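Local coordinates for protein diaminopimelate decarboxylase (Phaeodactylum tricornutum, PDB 7JPJ) that probably decarboxylates diaminopimelate to lysine, the closing step of lysine biosynthesis, with pyridoxal 5'-phosphate as cofactor, and works as an obligate dimer, at residues L29-I34 and A290-V295; V146-G151 and I200-G205; E409-L414 and R425-L430. One frame throughout, in Å; residues are numbered along the deposited sequence.

Contact 1. Residues L29-I34 and A290-V295; sequences LYAYSI and ALVSKV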
ATOM      1  N   LEU A  29       9.939 -14.234   1.614  1.00 16.92           N
ATOM      2  CA  LEU A  29      10.254 -14.280   0.192  1.00 16.70           C
ATOM      3  C   LEU A  29       8.990 -14.592  -0.593  1.00 16.42           C
ATOM      4  O   LEU A  29       8.014 -15.118  -0.054  1.00 16.48           O
ATOM      5  CB  LEU A  29      11.342 -15.317  -0.108  1.00 16.89           C
ATOM      6  CG  LEU A  29      11.025 -16.768   0.269  1.00 17.05           C
ATOM      7  CD1 LEU A  29      10.643 -17.601  -0.953  1.00 16.91           C
ATOM      8  CD2 LEU A  29      12.203 -17.391   1.000  1.00 17.45           C
ATOM      9  N   TYR A  30       9.021 -14.247  -1.877  1.00 18.70           N
ATOM     10  CA  TYR A  30       7.981 -14.624  -2.823  1.00 17.75           C
ATOM     11  C   TYR A  30       8.451 -15.842  -3.606  1.00 18.75           C
ATOM     12  O   TYR A  30       9.583 -15.866  -4.104  1.00 19.44           O
ATOM     13  CB  TYR A  30       7.658 -13.487  -3.794  1.00 16.68           C
ATOM     14  CG  TYR A  30       7.153 -12.200  -3.172  1.00 16.22           C
ATOM     15  CD1 TYR A  30       5.817 -12.050  -2.821  1.00 15.90           C
ATOM     16  CD2 TYR A  30       8.007 -11.121  -2.973  1.00 16.25           C
ATOM     17  CE1 TYR A  30       5.352 -10.870  -2.270  1.00 15.68           C
ATOM     18  CE2 TYR A  30       7.550  -9.937  -2.420  1.00 16.08           C
ATOM     19  CZ  TYR A  30       6.223  -9.816  -2.073  1.00 15.83           C
ATOM     20  OH  TYR A  30       5.766  -8.640  -1.528  1.00 15.86           O
ATOM     21  N   ALA A  31       7.584 -16.844  -3.716  1.00 17.27           N
ATOM     22  CA  ALA A  31       7.867 -18.053  -4.475  1.00 17.40           C
ATOM     23  C   ALA A  31       6.892 -18.151  -5.637  1.00 17.22           C
ATOM     24  O   ALA A  31       5.676 -18.069  -5.439  1.00 17.19           O
ATOM     25  CB  ALA A  31       7.769 -19.296  -3.590  1.00 17.76           C
ATOM     26  N   TYR A  32       7.426 -18.314  -6.846  1.00 20.50           N
ATOM     27  CA  TYR A  32       6.630 -18.515  -8.048  1.00 20.01           C
ATOM     28  C   TYR A  32       6.947 -19.881  -8.637  1.00 20.96           C
ATOM     29  O   TYR A  32       8.107 -20.305  -8.654  1.00 21.61           O
ATOM     30  CB  TYR A  32       6.891 -17.419  -9.088  1.00 19.21           C
ATOM     31  CG  TYR A  32       6.655 -16.012  -8.579  1.00 18.10           C
ATOM     32  CD1 TYR A  32       7.681 -15.291  -7.981  1.00 18.20           C
ATOM     33  CD2 TYR A  32       5.407 -15.405  -8.697  1.00 17.56           C
ATOM     34  CE1 TYR A  32       7.473 -14.003  -7.514  1.00 17.61           C
ATOM     35  CE2 TYR A  32       5.189 -14.118  -8.233  1.00 16.95           C
ATOM     36  CZ  TYR A  32       6.227 -13.420  -7.642  1.00 17.05           C
ATOM     37  OH  TYR A  32       6.027 -12.137  -7.173  1.00 16.49           O
ATOM     38  N   SER A  33       5.913 -20.565  -9.123  1.00 19.53           N
ATOM     39  CA  SER A  33       6.023 -21.930  -9.624  1.00 19.92           C
ATOM     40  C   SER A  33       5.803 -21.947 -11.131  1.00 19.84           C
ATOM     41  O   SER A  33       4.758 -21.502 -11.615  1.00 19.65           O
ATOM     42  CB  SER A  33       5.016 -22.844  -8.927  1.00 20.26           C
ATOM     43  OG  SER A  33       4.554 -23.857  -9.801  1.00 20.58           O
ATOM     44  N   ILE A  34       6.788 -22.474 -11.865  1.00 23.35           N
ATOM     45  CA  ILE A  34       6.667 -22.596 -13.316  1.00 23.14           C
ATOM     46  C   ILE A  34       5.479 -23.480 -13.680  1.00 23.14           C
ATOM     47  O   ILE A  34       4.766 -23.217 -14.657  1.00 23.02           O
ATOM     48  CB  ILE A  34       7.986 -23.130 -13.909  1.00 23.07           C
ATOM     49  CG1 ILE A  34       8.965 -21.980 -14.162  1.00 23.15           C
ATOM     50  CG2 ILE A  34       7.742 -23.905 -15.195  1.00 22.82           C
ATOM     51  CD1 ILE A  34       8.551 -21.059 -15.286  1.00 22.66           C
ATOM     52  N   ALA A 290       3.386 -17.328  -4.069  1.00 16.54           N
ATOM     53  CA  ALA A 290       3.105 -17.584  -2.664  1.00 16.33           C
ATOM     54  C   ALA A 290       4.113 -16.852  -1.795  1.00 16.47           C
ATOM     55  O   ALA A 290       5.313 -16.856  -2.084  1.00 17.30           O
ATOM     56  CB  ALA A 290       3.140 -19.083  -2.350  1.00 17.17           C
ATOM     57  N   LEU A 291       3.614 -16.227  -0.729  1.00 16.60           N
ATOM     58  CA  LEU A 291       4.478 -15.615   0.271  1.00 16.41           C
ATOM     59  C   LEU A 291       4.929 -16.672   1.273  1.00 17.10           C
ATOM     60  O   LEU A 291       4.105 -17.405   1.830  1.00 17.55           O
ATOM     61  CB  LEU A 291       3.750 -14.478   0.988  1.00 16.08           C
ATOM     62  CG  LEU A 291       4.472 -13.866   2.193  1.00 16.23           C
ATOM     63  CD1 LEU A 291       5.684 -13.057   1.754  1.00 15.82           C
ATOM     64  CD2 LEU A 291       3.526 -13.019   3.026  1.00 16.20           C
ATOM     65  N   VAL A 292       6.237 -16.750   1.496  1.00 15.93           N
ATOM     66  CA  VAL A 292       6.836 -17.729   2.396  1.00 16.75           C
ATOM     67  C   VAL A 292       7.500 -16.962   3.531  1.00 16.82           C
ATOM     68  O   VAL A 292       8.476 -16.233   3.309  1.00 17.33           O
ATOM     69  CB  VAL A 292       7.845 -18.631   1.673  1.00 18.10           C
ATOM     70  CG1 VAL A 292       8.353 -19.714   2.605  1.00 19.09           C
ATOM     71  CG2 VAL A 292       7.215 -19.240   0.435  1.00 18.09           C
ATOM     72  N   SER A 293       6.978 -17.122   4.744  1.00 17.41           N
ATOM     73  CA  SER A 293       7.490 -16.431   5.918  1.00 17.61           C
ATOM     74  C   SER A 293       7.643 -17.417   7.069  1.00 17.94           C
ATOM     75  O   SER A 293       7.215 -18.572   6.992  1.00 17.91           O
ATOM     76  CB  SER A 293       6.572 -15.274   6.335  1.00 17.65           C
ATOM     77  OG  SER A 293       5.337 -15.762   6.832  1.00 17.84           O
ATOM     78  N   LYS A 294       8.259 -16.943   8.148  1.00 18.07           N
ATOM     79  CA  LYS A 294       8.460 -17.739   9.347  1.00 18.24           C
ATOM     80  C   LYS A 294       7.685 -17.135  10.509  1.00 18.53           C
ATOM     81  O   LYS A 294       7.486 -15.917  10.583  1.00 18.75           O
ATOM     82  CB  LYS A 294       9.949 -17.847   9.707  1.00 19.07           C
ATOM     83  CG  LYS A 294      10.583 -19.167   9.274  1.00 20.34           C
ATOM     84  CD  LYS A 294      12.091 -19.196   9.509  1.00 21.80           C
ATOM     85  CE  LYS A 294      12.835 -19.747   8.293  1.00 22.98           C
ATOM     86  NZ  LYS A 294      13.154 -21.200   8.427  1.00 24.34           N
ATOM     87  N   VAL A 295       7.237 -18.005  11.412  1.00 17.34           N
ATOM     88  CA  VAL A 295       6.580 -17.587  12.648  1.00 16.93           C
ATOM     89  C   VAL A 295       7.683 -17.197  13.628  1.00 17.50           C
ATOM     90  O   VAL A 295       8.341 -18.057  14.216  1.00 18.40           O
ATOM     91  CB  VAL A 295       5.677 -18.685  13.214  1.00 17.19           C
ATOM     92  CG1 VAL A 295       4.878 -18.155  14.395  1.00 16.84           C
ATOM     93  CG2 VAL A 295       4.750 -19.218  12.132  1.00 16.95           C
TER

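Contact 2. Residues V146-G151 and I200-G205; sequences VNPGVG and IHTHIG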
ATOM      1  N   VAL A 146     -13.412   2.427 -24.584  1.00 23.79           N
ATOM      2  CA  VAL A 146     -14.743   2.999 -24.417  1.00 25.69           C
ATOM      3  C   VAL A 146     -15.270   2.647 -23.034  1.00 26.73           C
ATOM      4  O   VAL A 146     -15.132   1.507 -22.575  1.00 26.84           O
ATOM      5  CB  VAL A 146     -15.708   2.494 -25.509  1.00 27.33           C
ATOM      6  CG1 VAL A 146     -17.097   3.089 -25.319  1.00 29.65           C
ATOM      7  CG2 VAL A 146     -15.165   2.814 -26.892  1.00 26.55           C
ATOM      8  N   ASN A 147     -15.861   3.638 -22.364  1.00 27.71           N
ATOM      9  CA  ASN A 147     -16.707   3.385 -21.205  1.00 29.56           C
ATOM     10  C   ASN A 147     -18.113   3.121 -21.725  1.00 32.12           C
ATOM     11  O   ASN A 147     -18.816   4.065 -22.108  1.00 33.29           O
ATOM     12  CB  ASN A 147     -16.692   4.565 -20.231  1.00 29.78           C
ATOM     13  CG  ASN A 147     -17.468   4.286 -18.947  1.00 31.87           C
ATOM     14  OD1 ASN A 147     -18.266   3.353 -18.873  1.00 33.63           O
ATOM     15  ND2 ASN A 147     -17.234   5.106 -17.930  1.00 31.95           N
ATOM     16  N   PRO A 148     -18.561   1.861 -21.749  1.00 33.31           N
ATOM     17  CA  PRO A 148     -19.837   1.534 -22.406  1.00 35.90           C
ATOM     18  C   PRO A 148     -21.063   2.125 -21.732  1.00 38.71           C
ATOM     19  O   PRO A 148     -22.173   1.934 -22.242  1.00 41.25           O
ATOM     20  CB  PRO A 148     -19.879  -0.004 -22.345  1.00 36.60           C
ATOM     21  CG  PRO A 148     -18.478  -0.430 -22.022  1.00 33.91           C
ATOM     22  CD  PRO A 148     -17.908   0.669 -21.189  1.00 32.58           C
ATOM     23  N   GLY A 149     -20.908   2.834 -20.618  1.00 38.62           N
ATOM     24  CA  GLY A 149     -22.036   3.339 -19.871  1.00 41.57           C
ATOM     25  C   GLY A 149     -22.511   2.429 -18.763  1.00 43.64           C
ATOM     26  O   GLY A 149     -23.472   2.774 -18.066  1.00 46.50           O
ATOM     27  N   VAL A 150     -21.870   1.277 -18.579  1.00 42.55           N
ATOM     28  CA  VAL A 150     -22.247   0.331 -17.540  1.00 44.65           C
ATOM     29  C   VAL A 150     -20.972  -0.323 -17.028  1.00 42.22           C
ATOM     30  O   VAL A 150     -19.958  -0.376 -17.729  1.00 39.34           O
ATOM     31  CB  VAL A 150     -23.263  -0.710 -18.072  1.00 47.45           C
ATOM     32  CG1 VAL A 150     -22.590  -1.677 -19.038  1.00 45.60           C
ATOM     33  CG2 VAL A 150     -23.940  -1.446 -16.929  1.00 50.65           C
ATOM     34  N   GLY A 151     -21.019  -0.801 -15.788  1.00 43.65           N
ATOM     35  CA  GLY A 151     -19.850  -1.408 -15.187  1.00 41.78           C
ATOM     36  C   GLY A 151     -20.091  -2.822 -14.708  1.00 43.78           C
ATOM     37  O   GLY A 151     -20.861  -3.570 -15.315  1.00 45.63           O
ATOM     38  N   ILE A 200     -10.921  -1.500 -30.674  1.00 21.88           N
ATOM     39  CA  ILE A 200     -11.743  -1.015 -29.573  1.00 22.60           C
ATOM     40  C   ILE A 200     -11.356  -1.786 -28.320  1.00 22.07           C
ATOM     41  O   ILE A 200     -11.071  -2.988 -28.385  1.00 21.16           O
ATOM     42  CB  ILE A 200     -13.249  -1.168 -29.878  1.00 23.33           C
ATOM     43  CG1 ILE A 200     -13.629  -0.355 -31.118  1.00 23.73           C
ATOM     44  CG2 ILE A 200     -14.096  -0.726 -28.694  1.00 24.41           C
ATOM     45  CD1 ILE A 200     -13.534   1.147 -30.919  1.00 24.45           C
ATOM     46  N   HIS A 201     -11.330  -1.092 -27.184  1.00 23.72           N
ATOM     47  CA  HIS A 201     -10.925  -1.669 -25.908  1.00 23.41           C
ATOM     48  C   HIS A 201     -12.030  -1.458 -24.884  1.00 24.92           C
ATOM     49  O   HIS A 201     -12.527  -0.340 -24.720  1.00 25.96           O
ATOM     50  CB  HIS A 201      -9.617  -1.040 -25.414  1.00 22.87           C
ATOM     51  CG  HIS A 201      -9.003  -1.750 -24.247  1.00 22.05           C
ATOM     52  ND1 HIS A 201      -9.486  -2.946 -23.763  1.00 21.82           N
ATOM     53  CD2 HIS A 201      -7.942  -1.432 -23.469  1.00 21.40           C
ATOM     54  CE1 HIS A 201      -8.750  -3.333 -22.736  1.00 20.89           C
ATOM     55  NE2 HIS A 201      -7.805  -2.432 -22.538  1.00 20.57           N
ATOM     56  N   THR A 202     -12.407  -2.531 -24.199  1.00 23.99           N
ATOM     57  CA  THR A 202     -13.400  -2.475 -23.139  1.00 25.61           C
ATOM     58  C   THR A 202     -12.881  -3.267 -21.947  1.00 25.47           C
ATOM     59  O   THR A 202     -11.968  -4.087 -22.071  1.00 23.74           O
ATOM     60  CB  THR A 202     -14.753  -3.033 -23.608  1.00 26.31           C
ATOM     61  OG1 THR A 202     -15.776  -2.666 -22.678  1.00 27.95           O
ATOM     62  CG2 THR A 202     -14.694  -4.543 -23.690  1.00 25.39           C
ATOM     63  N   HIS A 203     -13.466  -3.011 -20.779  1.00 28.63           N
ATOM     64  CA  HIS A 203     -13.049  -3.692 -19.559  1.00 27.84           C
ATOM     65  C   HIS A 203     -14.130  -3.575 -18.492  1.00 28.78           C
ATOM     66  O   HIS A 203     -13.993  -2.791 -17.548  1.00 28.61           O
ATOM     67  CB  HIS A 203     -11.726  -3.116 -19.047  1.00 26.20           C
ATOM     68  CG  HIS A 203     -11.158  -3.845 -17.867  1.00 25.12           C
ATOM     69  ND1 HIS A 203     -10.628  -5.113 -17.958  1.00 23.95           N
ATOM     70  CD2 HIS A 203     -11.033  -3.478 -16.569  1.00 24.50           C
ATOM     71  CE1 HIS A 203     -10.204  -5.499 -16.768  1.00 22.83           C
ATOM     72  NE2 HIS A 203     -10.439  -4.525 -15.907  1.00 23.26           N
ATOM     73  N   ILE A 204     -15.210  -4.341 -18.638  1.00 28.78           N
ATOM     74  CA  ILE A 204     -16.323  -4.279 -17.695  1.00 29.46           C
ATOM     75  C   ILE A 204     -16.784  -5.683 -17.325  1.00 29.47           C
ATOM     76  O   ILE A 204     -17.870  -5.859 -16.765  1.00 30.06           O
ATOM     77  CB  ILE A 204     -17.497  -3.463 -18.268  1.00 30.30           C
ATOM     78  CG1 ILE A 204     -18.029  -4.123 -19.543  1.00 30.23           C
ATOM     79  CG2 ILE A 204     -17.086  -2.020 -18.520  1.00 30.37           C
ATOM     80  CD1 ILE A 204     -19.437  -3.706 -19.904  1.00 30.96           C
ATOM     81  N   GLY A 205     -15.968  -6.688 -17.632  1.00 28.77           N
ATOM     82  CA  GLY A 205     -16.337  -8.062 -17.325  1.00 28.88           C
ATOM     83  C   GLY A 205     -16.003  -8.436 -15.887  1.00 28.78           C
ATOM     84  O   GLY A 205     -15.007  -7.988 -15.319  1.00 27.78           O
TER

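Contact 3. Residues E409-L414 and R425-L430; sequences EAPEVL and RKRQTL. With SO4 (sulfate ion), chain E.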
ATOM      1  N   GLU A 409      12.720  -4.831   0.779  1.00 18.86           N
ATOM      2  CA  GLU A 409      11.863  -5.515  -0.181  1.00 18.92           C
ATOM      3  C   GLU A 409      12.241  -6.989  -0.265  1.00 19.99           C
ATOM      4  O   GLU A 409      13.405  -7.332  -0.497  1.00 20.56           O
ATOM      5  CB  GLU A 409      11.973  -4.856  -1.554  1.00 18.87           C
ATOM      6  CG  GLU A 409      10.697  -4.932  -2.381  1.00 20.04           C
ATOM      7  CD  GLU A 409      10.859  -4.355  -3.780  1.00 21.48           C
ATOM      8  OE1 GLU A 409      11.869  -3.659  -4.028  1.00 20.02           O
ATOM      9  OE2 GLU A 409       9.968  -4.586  -4.627  1.00 23.41           O
ATOM     10  N   ALA A 410      11.251  -7.861  -0.082  1.00 18.92           N
ATOM     11  CA  ALA A 410      11.507  -9.293  -0.028  1.00 18.46           C
ATOM     12  C   ALA A 410      12.034  -9.804  -1.368  1.00 18.74           C
ATOM     13  O   ALA A 410      11.683  -9.279  -2.429  1.00 20.49           O
ATOM     14  CB  ALA A 410      10.235 -10.050   0.350  1.00 18.52           C
ATOM     15  N   PRO A 411      12.883 -10.829  -1.348  1.00 18.95           N
ATOM     16  CA  PRO A 411      13.371 -11.418  -2.600  1.00 19.11           C
ATOM     17  C   PRO A 411      12.288 -12.228  -3.297  1.00 19.12           C
ATOM     18  O   PRO A 411      11.203 -12.467  -2.767  1.00 19.00           O
ATOM     19  CB  PRO A 411      14.527 -12.311  -2.142  1.00 19.25           C
ATOM     20  CG  PRO A 411      14.195 -12.655  -0.735  1.00 19.14           C
ATOM     21  CD  PRO A 411      13.513 -11.443  -0.168  1.00 18.99           C
ATOM     22  N   GLU A 412      12.606 -12.659  -4.517  1.00 20.75           N
ATOM     23  CA  GLU A 412      11.709 -13.479  -5.320  1.00 20.40           C
ATOM     24  C   GLU A 412      12.439 -14.730  -5.784  1.00 20.19           C
ATOM     25  O   GLU A 412      13.602 -14.667  -6.192  1.00 21.29           O
ATOM     26  CB  GLU A 412      11.175 -12.707  -6.531  1.00 20.26           C
ATOM     27  CG  GLU A 412      10.024 -11.770  -6.210  1.00 20.65           C
ATOM     28  CD  GLU A 412       9.695 -10.833  -7.360  1.00 22.12           C
ATOM     29  OE1 GLU A 412      10.622 -10.469  -8.116  1.00 21.39           O
ATOM     30  OE2 GLU A 412       8.512 -10.455  -7.506  1.00 21.67           O
ATOM     31  N   VAL A 413      11.749 -15.866  -5.719  1.00 18.95           N
ATOM     32  CA  VAL A 413      12.315 -17.161  -6.074  1.00 20.75           C
ATOM     33  C   VAL A 413      11.428 -17.804  -7.130  1.00 21.68           C
ATOM     34  O   VAL A 413      10.202 -17.652  -7.101  1.00 21.72           O
ATOM     35  CB  VAL A 413      12.453 -18.072  -4.834  1.00 21.24           C
ATOM     36  CG1 VAL A 413      12.992 -19.443  -5.217  1.00 21.68           C
ATOM     37  CG2 VAL A 413      13.352 -17.422  -3.798  1.00 20.84           C
ATOM     38  N   LEU A 414      12.053 -18.509  -8.070  1.00 20.81           N
ATOM     39  CA  LEU A 414      11.356 -19.274  -9.097  1.00 21.25           C
ATOM     40  C   LEU A 414      11.631 -20.756  -8.883  1.00 21.96           C
ATOM     41  O   LEU A 414      12.790 -21.162  -8.747  1.00 22.39           O
ATOM     42  CB  LEU A 414      11.807 -18.843 -10.494  1.00 22.39           C
ATOM     43  CG  LEU A 414      10.953 -19.281 -11.685  1.00 22.19           C
ATOM     44  CD1 LEU A 414       9.584 -18.621 -11.635  1.00 21.98           C
ATOM     45  CD2 LEU A 414      11.657 -18.963 -12.996  1.00 22.70           C
ATOM     46  N   ARG A 425      15.249 -12.283  -7.856  1.00 20.67           N
ATOM     47  CA  ARG A 425      15.386 -10.920  -7.347  1.00 20.41           C
ATOM     48  C   ARG A 425      16.003 -11.018  -5.961  1.00 19.58           C
ATOM     49  O   ARG A 425      15.362 -11.532  -5.041  1.00 20.87           O
ATOM     50  CB  ARG A 425      14.043 -10.204  -7.295  1.00 21.32           C
ATOM     51  CG  ARG A 425      14.160  -8.702  -7.047  1.00 19.33           C
ATOM     52  CD  ARG A 425      12.797  -8.035  -7.077  1.00 20.27           C
ATOM     53  NE  ARG A 425      12.064  -8.212  -5.826  1.00 20.89           N
ATOM     54  CZ  ARG A 425      10.805  -7.827  -5.642  1.00 20.53           C
ATOM     55  NH1 ARG A 425      10.135  -7.253  -6.634  1.00 21.17           N
ATOM     56  NH2 ARG A 425      10.211  -8.026  -4.474  1.00 20.02           N
ATOM     57  N   LYS A 426      17.230 -10.532  -5.814  1.00 19.32           N
ATOM     58  CA  LYS A 426      17.898 -10.595  -4.523  1.00 21.00           C
ATOM     59  C   LYS A 426      17.248  -9.632  -3.536  1.00 20.03           C
ATOM     60  O   LYS A 426      16.636  -8.631  -3.918  1.00 20.98           O
ATOM     61  CB  LYS A 426      19.389 -10.285  -4.671  1.00 20.31           C
ATOM     62  CG  LYS A 426      19.703  -8.963  -5.358  1.00 22.70           C
ATOM     63  CD  LYS A 426      21.210  -8.741  -5.457  1.00 22.44           C
ATOM     64  CE  LYS A 426      21.548  -7.492  -6.264  1.00 23.00           C
ATOM     65  NZ  LYS A 426      23.019  -7.245  -6.320  1.00 28.06           N
ATOM     66  N   ARG A 427      17.376  -9.956  -2.251  1.00 18.77           N
ATOM     67  CA  ARG A 427      16.814  -9.113  -1.209  1.00 18.62           C
ATOM     68  C   ARG A 427      17.425  -7.721  -1.266  1.00 18.80           C
ATOM     69  O   ARG A 427      18.618  -7.556  -1.541  1.00 19.45           O
ATOM     70  CB  ARG A 427      17.050  -9.738   0.166  1.00 18.65           C
ATOM     71  CG  ARG A 427      16.411  -8.978   1.322  1.00 18.56           C
ATOM     72  CD  ARG A 427      16.691  -9.655   2.659  1.00 18.69           C
ATOM     73  NE  ARG A 427      16.507 -11.103   2.589  1.00 21.18           N
ATOM     74  CZ  ARG A 427      15.337 -11.716   2.740  1.00 24.68           C
ATOM     75  NH1 ARG A 427      14.238 -11.013   2.977  1.00 28.93           N
ATOM     76  NH2 ARG A 427      15.267 -13.036   2.656  1.00 18.92           N
ATOM     77  N   GLN A 428      16.595  -6.716  -1.015  1.00 18.91           N
ATOM     78  CA  GLN A 428      17.066  -5.339  -0.986  1.00 19.33           C
ATOM     79  C   GLN A 428      17.888  -5.088   0.274  1.00 19.33           C
ATOM     80  O   GLN A 428      17.611  -5.650   1.338  1.00 20.02           O
ATOM     81  CB  GLN A 428      15.872  -4.387  -1.049  1.00 18.88           C
ATOM     82  CG  GLN A 428      16.210  -2.939  -1.317  1.00 19.17           C
ATOM     83  CD  GLN A 428      14.972  -2.072  -1.316  1.00 19.16           C
ATOM     84  OE1 GLN A 428      14.007  -2.357  -0.610  1.00 19.90           O
ATOM     85  NE2 GLN A 428      14.984  -1.013  -2.117  1.00 19.44           N
ATOM     86  N   THR A 429      18.915  -4.256   0.152  1.00 20.28           N
ATOM     87  CA  THR A 429      19.697  -3.897   1.322  1.00 20.56           C
ATOM     88  C   THR A 429      19.112  -2.652   1.975  1.00 20.67           C
ATOM     89  O   THR A 429      18.353  -1.897   1.362  1.00 20.62           O
ATOM     90  CB  THR A 429      21.165  -3.659   0.965  1.00 20.97           C
ATOM     91  OG1 THR A 429      21.301  -2.396   0.306  1.00 21.22           O
ATOM     92  CG2 THR A 429      21.676  -4.758   0.053  1.00 20.94           C
ATOM     93  N   LEU A 430      19.474  -2.451   3.242  1.00 20.09           N
ATOM     94  CA  LEU A 430      18.967  -1.297   3.978  1.00 21.57           C
ATOM     95  C   LEU A 430      19.374   0.008   3.310  1.00 21.58           C
ATOM     96  O   LEU A 430      18.546   0.911   3.142  1.00 22.47           O
ATOM     97  CB  LEU A 430      19.462  -1.339   5.422  1.00 20.68           C
ATOM     98  CG  LEU A 430      19.047  -0.147   6.286  1.00 22.97           C
ATOM     99  CD1 LEU A 430      17.543  -0.140   6.499  1.00 20.72           C
ATOM    100  CD2 LEU A 430      19.790  -0.157   7.614  1.00 23.38           C
TER
HETATM  101  S   SO4 E 503      21.535  -5.019   5.248  1.00 38.50           S
HETATM  102  O1  SO4 E 503      21.899  -6.392   5.597  1.00 38.50           O
HETATM  103  O2  SO4 E 503      20.555  -5.042   4.165  1.00 38.50           O
HETATM  104  O3  SO4 E 503      20.954  -4.351   6.414  1.00 38.50           O
HETATM  105  O4  SO4 E 503      22.732  -4.290   4.824  1.00 38.50           O
HETATM  106  O   HOH W   1      14.289  -7.581  -3.711  1.00 18.92           O

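Contact 1. Residues L29-I34 and A290-V295
The flat groups that meet between L29-I34 and A290-V295 are peptide units, joined largely in their own planes as an antiparallel strand pair in the mixed β-sheet of the C-terminal domain of this fold-type III enzyme. In the hydrogen-bonded pair A31/A290, each N-H arrives in the plane of the carbonyl it binds: A31 N to A290 O measures 2.8 Å, and A290 N to A31 O the same. In the next such pair, V292 N meets L29 O at 2.9 Å with an almost straight hydrogen bond (N-H...O 171°), whereas L29 N reaches V292 O, 3.0 Å away, from a tilt out of the carbonyl plane. Between them sits the non-hydrogen-bonded pair Y30/L291. One face of the sheet therefore carries L29, A31, A290 and V292, and the other Y30 and L291. The strand directions differ by 139°, a marked twist.

On the first face, the side chains of L29 and V292 run alongside one another in the same direction. A chi1 of 60° puts L29 CG in the crowded position between backbone N and carbonyl carbon, and brings it to 3.9 Å from V292 CB; V292 CG2 then spans the row, 4.0 Å from L29 CD1 and 4.1 Å from A31 CB. Helix 14-24 covers L29 through C20, I21 and A24, while A290 and V292 rest on strand 386-390. Replacing L29 by alanine removes the branch wedged among these groups and would probably open a gap between V292 and the helix.

On the opposite face the Y30 hydroxyl is hydrogen-bonded to D318 O. There L291 turns its branched end back towards the neighbouring strand, so that L291 CD1 lies 3.6 Å from L29 O.

Contact 2. Residues V146-G151 and I200-G205
I204 forms the apolar centre between V146-G151 and I200-G205, two neighbouring parallel strands of the cofactor-binding TIM barrel together with the loops that follow their C-terminal ends. Both of its branches reach P148 and V150. I204 CD1 meets V150 CG1 at 3.8 Å, the two side chains roughly perpendicular to each other, while I204 CG2 lies 3.9 Å from P148 CD as isoleucine and proline run antiparallel alongside one another. A chi1 of 61° sets I204 CG1 between backbone N and carbonyl carbon and CG2 anti to the latter, and CG2 also approaches V150 O at 3.4 Å. Helix 210-222 covers the group, V216 touching I204 and K219 touching P148.

Further back along the strands, V146 CG2 and I200 CG2 are 4.1 Å apart and extend the apolar seam into the barrel wall. Polar groups begin beside the proline, where P148 CG lies 3.6 Å from T202 OG1, a hydroxyl with a weak hydrogen bond to S220.

The backbones themselves are tied where the strands still run together: V146 N donates to H201 O over 2.9 Å. The H201 ring turns out of this seam, bonded to N234 O and weakly to E279, and its side chain is about 8 Å from that of K60, the predicted attachment point of the cofactor, which is not bound to it here. Within 146-151, N147 closes an Asx turn, its OD1 accepting from G149 N at 3.2 Å, with the donor well above the plane of the side-chain carbonyl.

Contact 3. Residues E409-L414 and R425-L430
R425 lays its guanidinium against the carboxylate of E412, the two planes stacked only 19° apart. The contact is one of charge: E412 OE1 is 3.5 Å from R425 NE but over the face, where no N-H points at it. The opposite face meets E409, whose OE2 lies 3.3 Å from R425 NH1, again out of plane. The edge is used differently, since R425 NH2 gives A410 O a bond of 2.8 Å that is almost perfectly straight (177°). A bend at chi3 (80°) swings the group in between the two acids, and these three partners together would fix its rotation. Both carboxylates have further partners, E409 in K402 and E412 in N64, Y32 and S397.

R427 presents one guanidinium face to P411, with P411 CD 3.4 Å from R427 CZ; its NH1 is bonded to P28 O. Q428 grips E409 twice, accepting from E409 N at Q428 OE1 (3.1 Å) and donating Q428 N to E409 O (3.3 Å); N403 also binds OE1. Beyond them a sulfate, probably from the crystallisation liquor, accepts from L430 N. The second subunit packs on R425, K426, Q428 and L430. Through E412 N to R425 O (3.0 Å), the bridge extends the antiparallel β-hairpin of strands 412-415 and 421-423, with a salt-bridge network of E409, E412 and R425 at the dimer interface.

In the fold
Contacts 1 and 3 are parts of one sheet, their centres 11 Å apart. Strand 29-33 lies between strands 289-300 and 412-415, antiparallel to the first and parallel to the second; Y30 O to V413 N at 2.7 Å is a probable hydrogen bond, as is Y32 N to V413 O at 2.9 Å. Segments distant in sequence thus build the C-terminal β-domain. Contact 2 belongs to the barrel, on the other side of the chain's centre, its centre 35 Å from that of contact 1 and 37 Å from that of contact 3. Its G151 is about 13 Å (nearest atoms) from the D-lysine bound by K240, V241, R243 and R321; the others lie away from the active site and pocket.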